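Local coordinates for protein BA42 (Bizionia argentinensis, PDB 4OA3) that is of unknown function but binds two calcium ions and consists of a single stand-alone TPM domain, at residues E13-A16 and I17-I21; E41-V44 and F45-A48; D58-K61 and L62-V66; Q102-K106 and Q107-K111. All coordinates share one frame; numbering follows the deposited sequence. Where two conformers were deposited one is given.

Contact 1. Residues E13-A16 and I17-I21; sequences EEKA and IVDAI
Lys-15 and Asp-19, one helical turn apart, form a salt bridge on the outer side of helix 11-24, with Lys-15 NZ 2.7 Å from Asp-19 OD2. The lysine leaves with CG anti to its backbone N (chi1 171°) and runs extended to CE, where a nearly eclipsed last torsion (chi4 -13°) swings the ammonium round onto the carboxylate. NZ arrives on the syn lone pair of OD2, the side of the other oxygen, and OD1 stays farther off. The carboxylate lies over its own helix turn: with CG beside the backbone N, Asp-19 CG comes within 3.1 Å of Lys-15 O, a carbonyl already taken by Asp-19 N at 2.9 Å. Replacing Asp-19 by an alanine would probably leave the Lys-15 ammonium without its mate and its long chain free to swing.

On the inner side Ile-17 lays CG1 and CD1 alongside the Glu-13 carbonyl, CG1 3.4 Å from Glu-13 O, while Ile-17 N bonds that same oxygen at 3.0 Å. Val-18 N gives Glu-14 O a nearly straight bond. The ends of Glu-13 and Glu-14 turn elsewhere, to Thr-10 N and Lys-145. Ile-17 and Ile-21 pack on helix 110-128, touching Ile-118, and Val-18 faces the calcium ligand Asn-141, so helix 11-24 covers helix 110-128 beside the calcium-binding loop.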
loop_
_atom_site.group_PDB
_atom_site.type_symbol
_atom_site.label_atom_id
_atom_site.label_comp_id
_atom_site.label_asym_id
_atom_site.label_seq_id
_atom_site.Cartn_x
_atom_site.Cartn_y
_atom_site.Cartn_z
ATOM N N GLU A 13 -3.434 -15.882 -4.600
ATOM C CA GLU A 13 -3.705 -14.441 -4.689
ATOM C C GLU A 13 -2.719 -13.673 -3.810
ATOM O O GLU A 13 -2.152 -12.663 -4.226
ATOM C CB GLU A 13 -5.137 -14.153 -4.257
ATOM C CG GLU A 13 -6.160 -14.563 -5.314
ATOM C CD GLU A 13 -7.602 -14.423 -4.863
ATOM O OE1 GLU A 13 -7.885 -14.601 -3.656
ATOM O OE2 GLU A 13 -8.460 -14.147 -5.732
ATOM N N GLU A 14 -2.509 -14.172 -2.594
ATOM C CA GLU A 14 -1.552 -13.528 -1.697
ATOM C C GLU A 14 -0.167 -13.493 -2.297
ATOM O O GLU A 14 0.543 -12.485 -2.217
ATOM C CB GLU A 14 -1.563 -14.278 -0.385
ATOM C CG GLU A 14 -1.078 -13.444 0.747
ATOM C CD GLU A 14 -1.388 -13.978 2.130
ATOM O OE1 GLU A 14 -2.193 -14.938 2.274
ATOM O OE2 GLU A 14 -0.794 -13.436 3.083
ATOM N N LYS A 15 0.252 -14.605 -2.923
ATOM C CA LYS A 15 1.535 -14.675 -3.583
ATOM C C LYS A 15 1.647 -13.611 -4.687
ATOM O O LYS A 15 2.693 -12.979 -4.818
ATOM C CB LYS A 15 1.759 -16.084 -4.156
ATOM C CG LYS A 15 2.988 -16.213 -5.051
ATOM C CD LYS A 15 2.965 -17.537 -5.817
ATOM C CE LYS A 15 4.066 -17.763 -6.851
ATOM N NZ LYS A 15 4.863 -16.556 -7.204
ATOM N N ALA A 16 0.583 -13.396 -5.437
ATOM C CA ALA A 16 0.571 -12.410 -6.514
ATOM C C ALA A 16 0.740 -10.999 -5.954
ATOM O O ALA A 16 1.436 -10.158 -6.536
ATOM C CB ALA A 16 -0.724 -12.510 -7.306
ATOM N N ILE A 17 0.136 -10.747 -4.792
ATOM C CA ILE A 17 0.243 -9.439 -4.153
ATOM C C ILE A 17 1.629 -9.177 -3.638
ATOM O O ILE A 17 2.185 -8.103 -3.863
ATOM C CB ILE A 17 -0.847 -9.289 -3.091
ATOM C CG1 ILE A 17 -2.260 -9.266 -3.769
ATOM C CG2 ILE A 17 -0.641 -8.027 -2.271
ATOM C CD1 ILE A 17 -3.371 -9.567 -2.835
ATOM N N VAL A 18 2.215 -10.159 -2.947
ATOM C CA VAL A 18 3.568 -9.998 -2.425
ATOM C C VAL A 18 4.563 -9.828 -3.585
ATOM O O VAL A 18 5.503 -9.044 -3.485
ATOM C CB VAL A 18 3.915 -11.202 -1.502
ATOM C CG1 VAL A 18 5.384 -11.184 -1.100
ATOM C CG2 VAL A 18 3.037 -11.190 -0.257
ATOM N N ASP A 19 4.351 -10.558 -4.686
ATOM C CA ASP A 19 5.201 -10.446 -5.885
ATOM C C ASP A 19 5.054 -9.032 -6.514
ATOM O O ASP A 19 6.057 -8.440 -6.934
ATOM C CB ASP A 19 4.802 -11.478 -6.961
ATOM C CG ASP A 19 5.153 -12.920 -6.639
ATOM O OD1 ASP A 19 5.883 -13.146 -5.668
ATOM O OD2 ASP A 19 4.637 -13.824 -7.332
ATOM N N ALA A 20 3.841 -8.458 -6.469
ATOM C CA ALA A 20 3.599 -7.101 -6.990
ATOM C C ALA A 20 4.347 -6.054 -6.158
ATOM O O ALA A 20 4.937 -5.120 -6.684
ATOM C CB ALA A 20 2.112 -6.794 -7.008
ATOM N N ILE A 21 4.392 -6.251 -4.822
ATOM C CA ILE A 21 5.152 -5.349 -3.972
ATOM C C ILE A 21 6.629 -5.422 -4.337
ATOM O O ILE A 21 7.308 -4.400 -4.437
ATOM C CB ILE A 21 4.933 -5.645 -2.461
ATOM C CG1 ILE A 21 3.460 -5.316 -2.110
ATOM C CG2 ILE A 21 5.890 -4.809 -1.608
ATOM C CD1 ILE A 21 2.993 -5.719 -0.723
#

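Contact 2. Residues E41-V44 and F45-A48; sequences EIDV and FDRA
The backbone turns from an extended Asp-43 into helix 44-54, whose first bonds run from Arg-47 N to Asp-43 O (3.2 Å) and from Ala-48 N to Val-44 O (2.9 Å). Asp-43 stands at the N-cap: with CG anti to its backbone N (chi1 -171°), OD1 accepts a weak but straight bond from Asp-46 N at 3.3 Å. Its other oxygen, OD2, lies 3.7 Å from Asp-46 OD1, and the two carboxylates are stacked with planes only 14° apart, a like-charge pairing that may raise the proton affinity of one. An alanine for Asp-46 would probably leave Asp-43 without its stacked neighbour, though the capping bond could remain.

Glu-41 crosses Arg-47 at about a right angle. Its carboxylate rests on the aliphatic part of the arginine, OE2 3.5 Å from Arg-47 CD, and it meets the guanidinium charge through water 1, which donates to Glu-41 OE2 (2.7 Å) and accepts from Arg-47 NH1 (3.0 Å). Arg-47 NH2 is salt-bridged to Glu-37. Ala-48 packs on Val-78 and Tyr-69 of the sheet. An aspartate N-cap accepting from the amide three residues on is a classic helix start, here in the crossover from strand 31-37 through helix 44-54 to strand 65-71.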
loop_
_atom_site.group_PDB
_atom_site.type_symbol
_atom_site.label_atom_id
_atom_site.label_comp_id
_atom_site.label_asym_id
_atom_site.label_seq_id
_atom_site.Cartn_x
_atom_site.Cartn_y
_atom_site.Cartn_z
ATOM N N GLU A 41 -12.710 1.617 11.781
ATOM C CA GLU A 41 -13.229 2.569 12.756
ATOM C C GLU A 41 -13.939 3.671 11.987
ATOM O O GLU A 41 -13.775 3.774 10.769
ATOM C CB GLU A 41 -12.058 3.115 13.544
ATOM C CG GLU A 41 -11.371 2.006 14.342
ATOM C CD GLU A 41 -10.125 2.410 15.104
ATOM O OE1 GLU A 41 -9.680 3.571 15.004
ATOM O OE2 GLU A 41 -9.599 1.541 15.844
ATOM N N ILE A 42 -14.709 4.513 12.657
ATOM C CA ILE A 42 -15.445 5.546 11.932
ATOM C C ILE A 42 -14.479 6.473 11.218
ATOM O O ILE A 42 -14.756 6.845 10.051
ATOM C CB ILE A 42 -16.405 6.286 12.894
ATOM C CG1 ILE A 42 -17.487 5.344 13.441
ATOM C CG2 ILE A 42 -17.027 7.535 12.232
ATOM C CD1 ILE A 42 -18.452 4.802 12.499
ATOM N N ASP A 43 -13.394 6.877 11.870
ATOM C CA ASP A 43 -12.360 7.673 11.202
ATOM C C ASP A 43 -11.330 6.657 10.646
ATOM O O ASP A 43 -10.410 6.239 11.360
ATOM C CB ASP A 43 -11.741 8.676 12.133
ATOM C CG ASP A 43 -10.842 9.650 11.394
ATOM O OD1 ASP A 43 -10.356 9.291 10.302
ATOM O OD2 ASP A 43 -10.690 10.787 11.873
ATOM N N VAL A 44 -11.506 6.239 9.385
ATOM C CA VAL A 44 -10.627 5.243 8.767
ATOM C C VAL A 44 -9.186 5.717 8.665
ATOM O O VAL A 44 -8.287 4.892 8.783
ATOM C CB VAL A 44 -11.165 4.729 7.407
ATOM C CG1 VAL A 44 -12.521 4.043 7.583
ATOM C CG2 VAL A 44 -11.256 5.862 6.373
ATOM N N PHE A 45 -8.949 7.025 8.439
ATOM C CA PHE A 45 -7.597 7.571 8.356
ATOM C C PHE A 45 -6.852 7.350 9.672
ATOM O O PHE A 45 -5.721 6.864 9.647
ATOM C CB PHE A 45 -7.656 9.063 8.026
ATOM C CG PHE A 45 -6.320 9.727 7.820
ATOM C CD1 PHE A 45 -5.678 10.372 8.865
ATOM C CD2 PHE A 45 -5.702 9.690 6.584
ATOM C CE1 PHE A 45 -4.462 11.026 8.656
ATOM C CE2 PHE A 45 -4.495 10.353 6.371
ATOM C CZ PHE A 45 -3.881 11.002 7.413
ATOM N N ASP A 46 -7.488 7.660 10.831
ATOM C CA ASP A 46 -6.884 7.450 12.127
ATOM C C ASP A 46 -6.574 5.960 12.335
ATOM O O ASP A 46 -5.528 5.632 12.893
ATOM C CB ASP A 46 -7.759 7.970 13.302
ATOM C CG ASP A 46 -7.581 9.448 13.604
ATOM O OD1 ASP A 46 -7.101 10.181 12.719
ATOM O OD2 ASP A 46 -7.931 9.869 14.729
ATOM N N ARG A 47 -7.467 5.066 11.912
ATOM C CA ARG A 47 -7.187 3.650 12.078
ATOM C C ARG A 47 -5.970 3.263 11.223
ATOM O O ARG A 47 -5.080 2.545 11.693
ATOM C CB ARG A 47 -8.408 2.785 11.715
ATOM C CG ARG A 47 -8.149 1.274 11.711
ATOM C CD ARG A 47 -7.606 0.752 13.022
ATOM N NE ARG A 47 -7.388 -0.697 12.969
ATOM C CZ ARG A 47 -6.678 -1.386 13.862
ATOM N NH1 ARG A 47 -6.132 -0.775 14.909
ATOM N NH2 ARG A 47 -6.485 -2.689 13.701
ATOM N N ALA A 48 -5.944 3.697 9.967
ATOM C CA ALA A 48 -4.783 3.377 9.117
ATOM C C ALA A 48 -3.478 3.930 9.703
ATOM O O ALA A 48 -2.456 3.261 9.649
ATOM C CB ALA A 48 -4.999 3.937 7.729
HETATM O O HOH W 1 -6.962 1.833 16.149
#

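Contact 3. Residues D58-K61 and L62-V66; sequences DNTK and LQNGV
A single hydroxyl, Thr-60 OG1, holds two partners, an amide and a water, where the chain turns into strand 65-71. Asn-64 N donates to it at 3.0 Å (N-H...O 144°), and water 3, which accepts from Gly-65 N at 2.9 Å, also accepts from OG1 at 2.7 Å. The hydroxyl therefore gives its proton to the water while receiving the amide N-H. Its torsion puts it there: OG1 sits between the backbone N and the carbonyl carbon (chi1 69°), pointing into the turn, while CG2 lies beside the backbone N and turns toward Gly-65.

The backbone makes a type I beta turn from Thr-60 to Gln-63, closed by a weak bond from Gln-63 N to Thr-60 O at 3.3 Å. Gln-63 itself has positive phi (54°), which carries the chain out of the turn and brings Asn-64 N onto the threonine. Ahead of it, Asn-59 centres an inverse gamma turn with a weak bond from Thr-60 N to Asp-58 O. That same carbonyl accepts from water 2, which Gln-63 NE2 reaches at 2.9 Å, so a water joins the two ends of the loop. Asn-64 OD1 comes within 3.8 Å of Thr-60 CB, and its ND2 makes a weak bond to Ser-29.

Thr-60 packs against Glu-31, which binds both calcium ions, and Lys-61 N bonds Glu-138 of the calcium-binding loop. Asn-64 and Val-66 pair by backbone bonds with Glu-31, so this turn leads the chain from the loop after helix 44-54 into strand 65-71, beside strand 31-37.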
loop_
_atom_site.group_PDB
_atom_site.type_symbol
_atom_site.label_atom_id
_atom_site.label_comp_id
_atom_site.label_asym_id
_atom_site.label_seq_id
_atom_site.Cartn_x
_atom_site.Cartn_y
_atom_site.Cartn_z
ATOM N N ASP A 58 7.258 3.464 9.825
ATOM C CA ASP A 58 8.046 4.684 9.867
ATOM C C ASP A 58 9.547 4.389 9.797
ATOM O O ASP A 58 10.334 5.343 9.693
ATOM C CB ASP A 58 7.700 5.513 11.115
ATOM C CG ASP A 58 7.733 4.813 12.462
ATOM O OD1 ASP A 58 7.522 3.565 12.502
ATOM O OD2 ASP A 58 7.807 5.520 13.487
ATOM N N ASN A 59 9.966 3.108 9.840
ATOM C CA ASN A 59 11.370 2.697 9.804
ATOM C C ASN A 59 11.932 2.641 8.372
ATOM O O ASN A 59 12.347 1.580 7.902
ATOM C CB ASN A 59 11.526 1.343 10.529
ATOM C CG ASN A 59 12.931 0.849 10.791
ATOM O OD1 ASN A 59 13.183 -0.366 10.756
ATOM N ND2 ASN A 59 13.841 1.730 11.207
ATOM N N THR A 60 11.885 3.793 7.655
ATOM C CA THR A 60 12.481 3.931 6.345
ATOM C C THR A 60 13.375 5.179 6.423
ATOM O O THR A 60 13.017 6.143 7.105
ATOM C CB THR A 60 11.438 4.043 5.222
ATOM O OG1 THR A 60 10.730 5.284 5.312
ATOM C CG2 THR A 60 10.499 2.849 5.179
ATOM N N LYS A 61 14.513 5.164 5.721
ATOM C CA LYS A 61 15.445 6.296 5.726
ATOM C C LYS A 61 14.749 7.586 5.291
ATOM O O LYS A 61 14.960 8.633 5.912
ATOM C CB LYS A 61 16.603 6.015 4.787
ATOM C CG LYS A 61 17.703 7.077 4.865
ATOM C CD LYS A 61 18.907 6.727 4.006
ATOM C CE LYS A 61 18.592 6.735 2.528
ATOM N NZ LYS A 61 19.824 6.699 1.691
ATOM N N LEU A 62 13.974 7.529 4.176
ATOM C CA LEU A 62 13.330 8.720 3.596
ATOM C C LEU A 62 11.886 8.939 4.017
ATOM O O LEU A 62 11.220 9.808 3.454
ATOM C CB LEU A 62 13.423 8.676 2.064
ATOM C CG LEU A 62 14.818 8.591 1.501
ATOM C CD1 LEU A 62 14.786 8.530 -0.019
ATOM C CD2 LEU A 62 15.674 9.789 1.954
ATOM N N GLN A 63 11.392 8.195 5.042
ATOM C CA GLN A 63 10.023 8.371 5.534
ATOM C C GLN A 63 9.050 8.250 4.374
ATOM O O GLN A 63 8.118 9.042 4.220
ATOM C CB GLN A 63 9.874 9.700 6.294
ATOM C CG GLN A 63 10.941 9.868 7.366
ATOM C CD GLN A 63 10.648 11.052 8.249
ATOM O OE1 GLN A 63 11.130 12.157 8.005
ATOM N NE2 GLN A 63 9.813 10.866 9.258
ATOM N N ASN A 64 9.278 7.196 3.561
ATOM C CA ASN A 64 8.513 6.969 2.364
ATOM C C ASN A 64 7.819 5.613 2.279
ATOM O O ASN A 64 7.662 5.051 1.209
ATOM C CB ASN A 64 9.341 7.275 1.121
ATOM C CG ASN A 64 10.557 6.402 0.987
ATOM O OD1 ASN A 64 10.901 5.647 1.872
ATOM N ND2 ASN A 64 11.196 6.454 -0.169
ATOM N N GLY A 65 7.437 5.095 3.435
ATOM C CA GLY A 65 6.585 3.915 3.480
ATOM C C GLY A 65 5.155 4.322 3.219
ATOM O O GLY A 65 4.741 5.448 3.540
ATOM N N VAL A 66 4.381 3.438 2.606
ATOM C CA VAL A 66 2.966 3.670 2.363
ATOM C C VAL A 66 2.229 2.386 2.693
ATOM O O VAL A 66 2.693 1.301 2.345
ATOM C CB VAL A 66 2.632 4.188 0.935
ATOM C CG1 VAL A 66 3.132 3.235 -0.141
ATOM C CG2 VAL A 66 1.131 4.443 0.767
HETATM O O HOH W 2 9.255 8.071 9.427
HETATM O O HOH W 3 8.228 5.349 6.251
#

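Contact 4. Residues Q102-K106 and Q107-K111; sequences QLQFK and QGNFK
A Schellman motif ends helix 95-105 at Gly-108, and helix 110-128 starts immediately afterwards with Asn-109 at its N-cap position. Gly-108 has positive phi (79°), a conformation that favours glycine, and its N bonds Phe-105 O at 3.1 Å across a type I turn. Gln-104 O accepts two amides from opposite faces of its plane, Gln-107 N and Asn-109 N, the latter at 3.0 Å. The side chains repeat the link: Asn-109 ND2 donates to Gln-104 OE1 at 3.0 Å, a straight bond between amides nearly coplanar at 11°, made possible by the bend of the glutamine at chi2 (-56°). Gln-107, extended beyond CG, runs alongside Leu-103, and its NE2 reaches Leu-103 O at 3.0 Å from above the carbonyl plane, although the oxygen lies in the plane of the amide.

Between the two helices, the rings of Phe-105 and Phe-110 are near parallel but slid apart, with CE1 of Phe-105 3.6 Å from CD1 of Phe-110. Phe-110 O meets the edge of the Phe-105 ring in its plane, and Phe-77 meets that ring nearly at right angles. The Gln-107 amide thus takes a helix-end carbonyl, the Gln-104 and Asn-109 amides pair, and the phenylalanines join both helices.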
loop_
_atom_site.group_PDB
_atom_site.type_symbol
_atom_site.label_atom_id
_atom_site.label_comp_id
_atom_site.label_asym_id
_atom_site.label_seq_id
_atom_site.Cartn_x
_atom_site.Cartn_y
_atom_site.Cartn_z
ATOM N N GLN A 102 -10.096 0.883 -6.881
ATOM C CA GLN A 102 -11.549 0.968 -6.912
ATOM C C GLN A 102 -12.134 0.364 -8.182
ATOM O O GLN A 102 -13.155 -0.305 -8.132
ATOM C CB GLN A 102 -11.990 2.425 -6.805
ATOM C CG GLN A 102 -13.508 2.575 -6.593
ATOM C CD GLN A 102 -13.924 1.895 -5.314
ATOM O OE1 GLN A 102 -13.347 2.156 -4.264
ATOM N NE2 GLN A 102 -14.803 0.904 -5.380
ATOM N N LEU A 103 -11.480 0.575 -9.319
ATOM C CA LEU A 103 -11.957 0.004 -10.574
ATOM C C LEU A 103 -12.122 -1.491 -10.453
ATOM O O LEU A 103 -13.094 -2.066 -10.951
ATOM C CB LEU A 103 -10.980 0.340 -11.692
ATOM C CG LEU A 103 -11.283 -0.272 -13.063
ATOM C CD1 LEU A 103 -12.645 0.217 -13.616
ATOM C CD2 LEU A 103 -10.173 0.041 -14.039
ATOM N N GLN A 104 -11.155 -2.162 -9.805
ATOM C CA GLN A 104 -11.241 -3.597 -9.669
ATOM C C GLN A 104 -12.140 -3.999 -8.515
ATOM O O GLN A 104 -12.880 -4.962 -8.665
ATOM C CB GLN A 104 -9.851 -4.196 -9.469
ATOM C CG GLN A 104 -8.863 -3.896 -10.579
ATOM C CD GLN A 104 -9.399 -4.332 -11.910
ATOM O OE1 GLN A 104 -9.986 -5.416 -12.043
ATOM N NE2 GLN A 104 -9.266 -3.468 -12.906
ATOM N N PHE A 105 -12.116 -3.264 -7.399
ATOM C CA PHE A 105 -12.972 -3.616 -6.256
ATOM C C PHE A 105 -14.445 -3.524 -6.604
ATOM O O PHE A 105 -15.194 -4.390 -6.176
ATOM C CB PHE A 105 -12.685 -2.735 -5.029
ATOM C CG PHE A 105 -11.480 -3.047 -4.179
ATOM C CD1 PHE A 105 -10.551 -4.003 -4.574
ATOM C CD2 PHE A 105 -11.292 -2.411 -2.960
ATOM C CE1 PHE A 105 -9.461 -4.314 -3.759
ATOM C CE2 PHE A 105 -10.182 -2.698 -2.169
ATOM C CZ PHE A 105 -9.262 -3.634 -2.587
ATOM N N LYS A 106 -14.847 -2.554 -7.442
ATOM C CA LYS A 106 -16.258 -2.423 -7.823
ATOM C C LYS A 106 -16.727 -3.564 -8.716
ATOM O O LYS A 106 -17.930 -3.789 -8.798
ATOM C CB LYS A 106 -16.567 -1.042 -8.408
ATOM C CG LYS A 106 -16.328 -0.874 -9.881
ATOM C CD LYS A 106 -16.107 0.591 -10.222
ATOM C CE LYS A 106 -16.523 0.924 -11.632
ATOM N NZ LYS A 106 -16.172 2.321 -12.007
ATOM N N GLN A 107 -15.795 -4.318 -9.341
ATOM C CA GLN A 107 -16.093 -5.489 -10.152
ATOM C C GLN A 107 -15.912 -6.833 -9.409
ATOM O O GLN A 107 -16.018 -7.884 -10.034
ATOM C CB GLN A 107 -15.165 -5.518 -11.371
ATOM C CG GLN A 107 -15.313 -4.341 -12.303
ATOM C CD GLN A 107 -14.344 -4.482 -13.438
ATOM O OE1 GLN A 107 -14.580 -5.222 -14.398
ATOM N NE2 GLN A 107 -13.233 -3.764 -13.381
ATOM N N GLY A 108 -15.579 -6.796 -8.124
ATOM C CA GLY A 108 -15.347 -8.003 -7.339
ATOM C C GLY A 108 -13.988 -8.639 -7.562
ATOM O O GLY A 108 -13.803 -9.823 -7.271
ATOM N N ASN A 109 -13.014 -7.862 -8.072
ATOM C CA ASN A 109 -11.677 -8.380 -8.365
ATOM C C ASN A 109 -10.742 -7.877 -7.286
ATOM O O ASN A 109 -9.976 -6.948 -7.484
ATOM C CB ASN A 109 -11.222 -7.913 -9.733
ATOM C CG ASN A 109 -12.080 -8.376 -10.870
ATOM O OD1 ASN A 109 -12.730 -9.424 -10.792
ATOM N ND2 ASN A 109 -12.077 -7.606 -11.959
ATOM N N PHE A 110 -10.852 -8.481 -6.101
ATOM C CA PHE A 110 -10.109 -8.049 -4.932
ATOM C C PHE A 110 -8.589 -8.146 -5.100
ATOM O O PHE A 110 -7.888 -7.154 -4.919
ATOM C CB PHE A 110 -10.604 -8.855 -3.727
ATOM C CG PHE A 110 -10.075 -8.389 -2.399
ATOM C CD1 PHE A 110 -10.477 -7.174 -1.864
ATOM C CD2 PHE A 110 -9.291 -9.220 -1.619
ATOM C CE1 PHE A 110 -10.000 -6.754 -0.620
ATOM C CE2 PHE A 110 -8.845 -8.810 -0.359
ATOM C CZ PHE A 110 -9.167 -7.566 0.107
ATOM N N LYS A 111 -8.090 -9.307 -5.495
ATOM C CA LYS A 111 -6.659 -9.479 -5.752
ATOM C C LYS A 111 -6.178 -8.486 -6.799
ATOM O O LYS A 111 -5.195 -7.773 -6.593
ATOM C CB LYS A 111 -6.325 -10.924 -6.187
ATOM C CG LYS A 111 -4.846 -11.165 -6.522
ATOM C CD LYS A 111 -4.621 -11.841 -7.865
ATOM C CE LYS A 111 -4.775 -10.915 -9.034
ATOM N NZ LYS A 111 -4.592 -11.641 -10.317
#

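How the contacts relate
From the N terminus the four contacts follow in series, none enclosing or crossing another, and each closes only a local turn. Contact 1 is one stretch of helix 11-24. Contact 2 starts helix 44-54 after strand 31-37, about 25 Å from contact 1 between centres and across the chain's centre. Contact 3 leads from the loop after that helix into strand 65-71, near the calcium sites. Contact 4 joins helices 95-105 and 110-128, on the opposite side of the centre from contact 3. Contacts 1 and 4 alone touch: Lys-111 packs its CB 3.7 Å from Glu-13 CG and also lies on Ala-16 and Ile-17, tying helix 11-24 to the start of helix 110-128.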